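Local coordinates for DegV domain-containing protein Cgl2349/cg2579 (PDB 3EGL) that binds long-chain fatty acids such as palmitate and may take part in lipid transport or fatty acid metabolism, at residues A[17-20]-A[21-25]; A[122-125]-A[126-130]; A[231-234]-A[235-238]. One frame throughout, in Å; residues are numbered along the deposited sequence.

Read from the N terminus, the contacts follow in series, none nesting within or crossing another, and each is local. Contact 1 spans helix 18-23, which connects the parallel strands 7-11 and 26-35. Contact 2 opens helix 123-133, which packs against strands 66-69 and 94-97 of the same sheet. Contact 3 closes the turn between helix 224-231 and strand 237-242, in the other sheet. Their centres lie about 20 Å (1 and 2), 24 Å (1 and 3) and 27 Å (2 and 3) apart. Helix 104-116 touches contacts 1 and 2 alike, whereas contact 1 reaches strand 237-242 through Met239 and Val241, just beyond contact 3.

Contact 1: A[17-20]-A[21-25]; sequences PTHV and AEDLD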
loop_
_atom_site.group_PDB
_atom_site.type_symbol
_atom_site.label_atom_id
_atom_site.label_comp_id
_atom_site.label_asym_id
_atom_site.label_seq_id
_atom_site.Cartn_x
_atom_site.Cartn_y
_atom_site.Cartn_z
ATOM N N PRO A 17 -5.954 4.643 -7.799
ATOM C CA PRO A 17 -7.212 4.924 -8.498
ATOM C C PRO A 17 -7.181 4.274 -9.859
ATOM O O PRO A 17 -6.132 4.197 -10.524
ATOM C CB PRO A 17 -7.212 6.437 -8.638
ATOM C CG PRO A 17 -6.402 6.895 -7.466
ATOM C CD PRO A 17 -5.270 5.878 -7.375
ATOM N N THR A 18 -8.340 3.768 -10.237
ATOM C CA THR A 18 -8.502 3.059 -11.483
ATOM C C THR A 18 -7.966 3.818 -12.678
ATOM O O THR A 18 -7.183 3.267 -13.438
ATOM C CB THR A 18 -9.962 2.660 -11.667
ATOM O OG1 THR A 18 -10.264 1.674 -10.666
ATOM C CG2 THR A 18 -10.186 2.025 -13.019
ATOM N N HIS A 19 -8.347 5.082 -12.825
ATOM C CA HIS A 19 -7.927 5.857 -14.000
ATOM C C HIS A 19 -6.407 6.118 -14.021
ATOM O O HIS A 19 -5.810 6.189 -15.099
ATOM C CB HIS A 19 -8.731 7.167 -14.119
ATOM C CG HIS A 19 -8.351 8.181 -13.086
ATOM N ND1 HIS A 19 -8.849 8.151 -11.797
ATOM C CD2 HIS A 19 -7.462 9.203 -13.127
ATOM C CE1 HIS A 19 -8.298 9.132 -11.097
ATOM N NE2 HIS A 19 -7.463 9.790 -11.885
ATOM N N VAL A 20 -5.773 6.227 -12.851
ATOM C CA VAL A 20 -4.311 6.302 -12.769
ATOM C C VAL A 20 -3.621 5.002 -13.233
ATOM O O VAL A 20 -2.681 5.032 -14.057
ATOM C CB VAL A 20 -3.864 6.640 -11.336
ATOM C CG1 VAL A 20 -2.338 6.594 -11.191
ATOM C CG2 VAL A 20 -4.428 8.008 -10.905
ATOM N N ALA A 21 -4.075 3.861 -12.711
ATOM C CA ALA A 21 -3.540 2.566 -13.136
ATOM C C ALA A 21 -3.682 2.426 -14.648
ATOM O O ALA A 21 -2.732 2.038 -15.336
ATOM C CB ALA A 21 -4.235 1.421 -12.404
ATOM N N GLU A 22 -4.856 2.779 -15.157
ATOM C CA GLU A 22 -5.107 2.806 -16.610
ATOM C C GLU A 22 -4.205 3.769 -17.395
ATOM O O GLU A 22 -3.547 3.349 -18.347
ATOM C CB GLU A 22 -6.574 3.072 -16.930
ATOM C CG GLU A 22 -7.419 1.806 -16.903
ATOM C CD GLU A 22 -8.922 2.101 -16.826
ATOM O OE1 GLU A 22 -9.302 3.301 -16.769
ATOM O OE2 GLU A 22 -9.728 1.134 -16.831
ATOM N N ASP A 23 -4.160 5.038 -16.991
ATOM C CA ASP A 23 -3.313 6.006 -17.676
ATOM C C ASP A 23 -1.860 5.548 -17.728
ATOM O O ASP A 23 -1.221 5.700 -18.770
ATOM C CB ASP A 23 -3.441 7.411 -17.066
ATOM C CG ASP A 23 -4.840 8.027 -17.263
ATOM O OD1 ASP A 23 -5.640 7.554 -18.103
ATOM O OD2 ASP A 23 -5.148 9.007 -16.548
ATOM N N LEU A 24 -1.346 4.960 -16.641
ATOM C CA LEU A 24 0.078 4.561 -16.588
ATOM C C LEU A 24 0.336 3.131 -17.018
ATOM O O LEU A 24 1.461 2.657 -16.947
ATOM C CB LEU A 24 0.687 4.775 -15.199
ATOM C CG LEU A 24 0.330 6.061 -14.442
ATOM C CD1 LEU A 24 0.986 6.029 -13.070
ATOM C CD2 LEU A 24 0.744 7.298 -15.217
ATOM N N ASP A 25 -0.709 2.428 -17.434
ATOM C CA ASP A 25 -0.557 1.052 -17.908
ATOM C C ASP A 25 0.019 0.106 -16.818
ATOM O O ASP A 25 0.859 -0.793 -17.068
ATOM C CB ASP A 25 0.297 1.051 -19.157
ATOM C CG ASP A 25 0.052 -0.145 -20.023
ATOM O OD1 ASP A 25 -0.864 -0.945 -19.753
ATOM O OD2 ASP A 25 0.784 -0.300 -21.013
#
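Val20 and Leu24 meet one turn apart on a short surface helix, in a local contact that spans the helix of the beta-alpha-beta unit formed by strand 7-11, helix 18-23 and the parallel strand 26-35. The evidence for the helix is an unbroken ladder of backbone hydrogen bonds, each from a residue to the carbonyl four positions earlier. Ala21 N lies 3.0 Å from Pro17 O, the carbonyl of the N-cap residue, and Glu22 N 2.9 Å from Thr18 O. Asp23 N to His19 O (2.8 Å) and Leu24 N to Val20 O (2.9 Å) continue the series. The chain then leaves the helix in a Schellman motif: Asp25 has a positive phi of 61°, and one of the motif's two bonds back into the last turn runs from Asp25 N to Glu22 O, 3.1 Å. Beyond this turn, the Asp25 carboxylate forms a salt bridge with Arg7 at the start of the first strand.

Two different flanks can be told apart. On the apolar one, Val20 and Leu24 lie side by side and point the same way; CG1 of Val20, anti to the backbone N (chi1 175°), is the branch that meets Leu24 CD1 at 3.9 Å. Met111 of helix 104-116 touches both residues, while Met239 of strand 237-242 touches Pro17 and Val20, which joins this helix to the rest of the fold. On the exposed flank, Thr18 and Glu22 also run alongside each other, but the touch is a methyl against a carboxylate oxygen: Thr18 CG2 to Glu22 OE2, 3.9 Å. The other branch of Val20, CG2, lies over one face of the His19 ring, 3.6 Å above its plane and offset toward the rim.

Contact 2: A[122-125]-A[126-130]; sequences SLQE and CYDIA
Gln124 bends its amide forward along the helix so that NE2 faces both carboxylate oxygens of Asp128, a forked but weak grip beside the capping box of Ser122 and Glu125 that starts the helix. Gln124 NE2 lies 3.0 Å from Asp128 OD1, at a bent N-H...O angle of 125°, and 3.2 Å from Asp128 OD2, at a straighter 164°. The two flat groups are inclined by 48°, not coplanar. The bend at chi2 of Gln124 brings the amide to that position, and Arg95 holds its other end by a hydrogen bond to OE1. The same Arg95 forms a cation-pi contact with Tyr127, whose CD2 is 3.7 Å from Gln124 NE2.

The capping box marks the start of helix 123-133: Glu125 N donates to the N-cap Ser122 OG at 3.3 Å, and Ser122 N returns a bond to Glu125 OE1 at 2.9 Å. Main-chain bonds carry the helix onward, with Tyr127 N 2.7 Å from Leu123 O. The inner side of the helix is apolar: Leu123, Cys126 and Ala130 touch Leu67 of strand 66-69. Downstream, Ile129 N closes on Glu125 O at 3.2 Å.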
loop_
_atom_site.group_PDB
_atom_site.type_symbol
_atom_site.label_atom_id
_atom_site.label_comp_id
_atom_site.label_asym_id
_atom_site.label_seq_id
_atom_site.Cartn_x
_atom_site.Cartn_y
_atom_site.Cartn_z
ATOM N N SER A 122 15.707 -0.255 -17.622
ATOM C CA SER A 122 15.768 -1.714 -17.477
ATOM C C SER A 122 14.973 -2.186 -16.239
ATOM O O SER A 122 14.610 -1.391 -15.355
ATOM C CB SER A 122 17.216 -2.138 -17.361
ATOM O OG SER A 122 17.719 -1.760 -16.101
ATOM N N LEU A 123 14.666 -3.477 -16.204
ATOM C CA LEU A 123 14.035 -4.090 -15.036
ATOM C C LEU A 123 14.804 -3.743 -13.722
ATOM O O LEU A 123 14.195 -3.215 -12.772
ATOM C CB LEU A 123 13.862 -5.609 -15.223
ATOM C CG LEU A 123 13.043 -6.383 -14.176
ATOM C CD1 LEU A 123 11.606 -5.840 -14.010
ATOM C CD2 LEU A 123 12.992 -7.911 -14.549
ATOM N N GLN A 124 16.110 -4.020 -13.670
ATOM C CA GLN A 124 16.912 -3.678 -12.485
ATOM C C GLN A 124 16.678 -2.199 -12.068
ATOM O O GLN A 124 16.520 -1.899 -10.880
ATOM C CB GLN A 124 18.424 -3.929 -12.722
ATOM C CG GLN A 124 19.304 -3.556 -11.531
ATOM C CD GLN A 124 18.979 -4.409 -10.290
ATOM O OE1 GLN A 124 18.806 -5.624 -10.396
ATOM N NE2 GLN A 124 18.861 -3.769 -9.120
ATOM N N GLU A 125 16.644 -1.296 -13.045
ATOM C CA GLU A 125 16.489 0.148 -12.777
ATOM C C GLU A 125 15.105 0.518 -12.292
ATOM O O GLU A 125 14.984 1.360 -11.391
ATOM C CB GLU A 125 16.864 0.984 -13.997
ATOM C CG GLU A 125 18.369 0.885 -14.357
ATOM C CD GLU A 125 18.713 1.440 -15.763
ATOM O OE1 GLU A 125 17.873 1.452 -16.686
ATOM O OE2 GLU A 125 19.853 1.862 -15.952
ATOM N N CYS A 126 14.064 -0.113 -12.859
ATOM C CA CYS A 126 12.733 0.113 -12.347
ATOM C C CYS A 126 12.662 -0.469 -10.947
ATOM O O CYS A 126 12.066 0.134 -10.053
ATOM C CB CYS A 126 11.669 -0.507 -13.243
ATOM S SG CYS A 126 11.654 0.228 -14.894
ATOM N N TYR A 127 13.309 -1.625 -10.752
ATOM C CA TYR A 127 13.373 -2.248 -9.422
ATOM C C TYR A 127 13.969 -1.259 -8.402
ATOM O O TYR A 127 13.375 -1.000 -7.347
ATOM C CB TYR A 127 14.210 -3.551 -9.456
ATOM C CG TYR A 127 14.428 -4.117 -8.087
ATOM C CD1 TYR A 127 13.441 -4.914 -7.481
ATOM C CD2 TYR A 127 15.609 -3.835 -7.372
ATOM C CE1 TYR A 127 13.609 -5.434 -6.170
ATOM C CE2 TYR A 127 15.806 -4.330 -6.081
ATOM C CZ TYR A 127 14.781 -5.141 -5.478
ATOM O OH TYR A 127 14.953 -5.651 -4.196
ATOM N N ASP A 128 15.124 -0.699 -8.713
ATOM C CA ASP A 128 15.770 0.196 -7.768
ATOM C C ASP A 128 14.942 1.439 -7.409
ATOM O O ASP A 128 14.972 1.871 -6.271
ATOM C CB ASP A 128 17.146 0.638 -8.282
ATOM C CG ASP A 128 18.108 -0.502 -8.375
ATOM O OD1 ASP A 128 18.101 -1.362 -7.469
ATOM O OD2 ASP A 128 18.877 -0.545 -9.364
ATOM N N ILE A 129 14.242 2.017 -8.388
ATOM C CA ILE A 129 13.404 3.197 -8.169
ATOM C C ILE A 129 12.280 2.840 -7.189
ATOM O O ILE A 129 12.055 3.554 -6.186
ATOM C CB ILE A 129 12.836 3.725 -9.521
ATOM C CG1 ILE A 129 13.978 4.284 -10.372
ATOM C CG2 ILE A 129 11.839 4.834 -9.326
ATOM C CD1 ILE A 129 14.768 5.406 -9.678
ATOM N N ALA A 130 11.609 1.720 -7.469
ATOM C CA ALA A 130 10.564 1.213 -6.592
ATOM C C ALA A 130 11.071 0.967 -5.142
ATOM O O ALA A 130 10.466 1.415 -4.177
ATOM C CB ALA A 130 9.929 -0.076 -7.213
#

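Contact 3: A[231-234]-A[235-238]; sequences ALPE and GSSF
Glu234 and Gly235 form the middle of a type II beta turn, over which Pro233 and Ser236 meet, with Leu232 just upstream. The turn type follows from the backbone: Glu234 is extended (psi 145°), and Gly235 takes a positive phi of 85°, a region that favours glycine. The turn's own backbone interaction is a weak bond, long at 3.4 Å from Ser236 N to Pro233 O and strongly bent. The firmer link comes from the serine hydroxyl: Ser236 OG donates to Pro233 O at 2.9 Å, approaching in the carbonyl plane. Placing OG beside its own backbone N (chi1 -73°) lets both donors converge on that one oxygen. Ser236 OG accepts from Val208 N, just before strand 209-215, while donating to Pro233 O.

The CB of Leu232, the first residue beyond helix 224-231, points toward residues 235-238. Leu232 CB is 4.0 Å from Ser236 OG, and Leu232 CD2 meets Phe238 CZ at 4.2 Å, oblique to the ring. Ile210 of strand 209-215 touches both Leu232 and Phe238, so this apolar patch joins the turn to the parallel strand beside it.

The chemistry implies a reversal held less by the usual turn bond than by a hydroxyl that is donor to Pro233 O and acceptor from Val208 N at once, and so couples the turn to the neighbouring chain where strand 237-242 begins.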
loop_
_atom_site.group_PDB
_atom_site.type_symbol
_atom_site.label_atom_id
_atom_site.label_comp_id
_atom_site.label_asym_id
_atom_site.label_seq_id
_atom_site.Cartn_x
_atom_site.Cartn_y
_atom_site.Cartn_z
ATOM N N ALA A 231 0.207 21.995 7.907
ATOM C CA ALA A 231 1.353 21.641 8.725
ATOM C C ALA A 231 2.624 21.212 7.959
ATOM O O ALA A 231 3.732 21.363 8.467
ATOM C CB ALA A 231 0.961 20.625 9.754
ATOM N N LEU A 232 2.466 20.701 6.741
ATOM C CA LEU A 232 3.586 20.122 6.018
ATOM C C LEU A 232 4.320 21.181 5.229
ATOM O O LEU A 232 3.695 22.166 4.839
ATOM C CB LEU A 232 3.090 18.994 5.098
ATOM C CG LEU A 232 3.364 17.569 5.602
ATOM C CD1 LEU A 232 3.422 17.477 7.123
ATOM C CD2 LEU A 232 2.348 16.599 5.053
ATOM N N PRO A 233 5.633 20.972 4.944
ATOM C CA PRO A 233 6.394 22.028 4.244
ATOM C C PRO A 233 5.800 22.381 2.889
ATOM O O PRO A 233 5.228 21.523 2.215
ATOM C CB PRO A 233 7.783 21.410 4.072
ATOM C CG PRO A 233 7.878 20.379 5.117
ATOM C CD PRO A 233 6.494 19.811 5.246
ATOM N N GLU A 234 5.918 23.648 2.512
ATOM C CA GLU A 234 5.384 24.161 1.262
ATOM C C GLU A 234 5.874 23.346 0.089
ATOM O O GLU A 234 7.017 22.898 0.083
ATOM C CB GLU A 234 5.819 25.608 1.054
ATOM C CG GLU A 234 5.028 26.612 1.850
ATOM C CD GLU A 234 5.677 27.992 1.815
ATOM O OE1 GLU A 234 6.152 28.421 0.723
ATOM O OE2 GLU A 234 5.718 28.641 2.884
ATOM N N GLY A 235 5.008 23.197 -0.912
ATOM C CA GLY A 235 5.302 22.406 -2.102
ATOM C C GLY A 235 5.019 20.918 -1.953
ATOM O O GLY A 235 5.487 20.136 -2.753
ATOM N N SER A 236 4.290 20.520 -0.912
ATOM C CA SER A 236 3.899 19.110 -0.739
ATOM C C SER A 236 2.695 18.798 -1.621
ATOM O O SER A 236 1.895 19.672 -1.890
ATOM C CB SER A 236 3.563 18.833 0.720
ATOM O OG SER A 236 4.737 18.797 1.508
ATOM N N SER A 237 2.545 17.574 -2.107
ATOM C CA SER A 237 1.364 17.317 -2.942
ATOM C C SER A 237 0.441 16.298 -2.330
ATOM O O SER A 237 0.879 15.444 -1.561
ATOM C CB SER A 237 1.721 16.948 -4.380
ATOM O OG SER A 237 2.785 16.041 -4.414
ATOM N N PHE A 238 -0.844 16.409 -2.662
ATOM C CA PHE A 238 -1.856 15.610 -1.999
ATOM C C PHE A 238 -2.753 14.909 -2.976
ATOM O O PHE A 238 -3.336 15.511 -3.845
ATOM C CB PHE A 238 -2.658 16.445 -1.000
ATOM C CG PHE A 238 -1.806 17.045 0.092
ATOM C CD1 PHE A 238 -1.810 16.489 1.384
ATOM C CD2 PHE A 238 -0.984 18.154 -0.177
ATOM C CE1 PHE A 238 -1.006 17.042 2.394
ATOM C CE2 PHE A 238 -0.172 18.710 0.820
ATOM C CZ PHE A 238 -0.180 18.166 2.106
#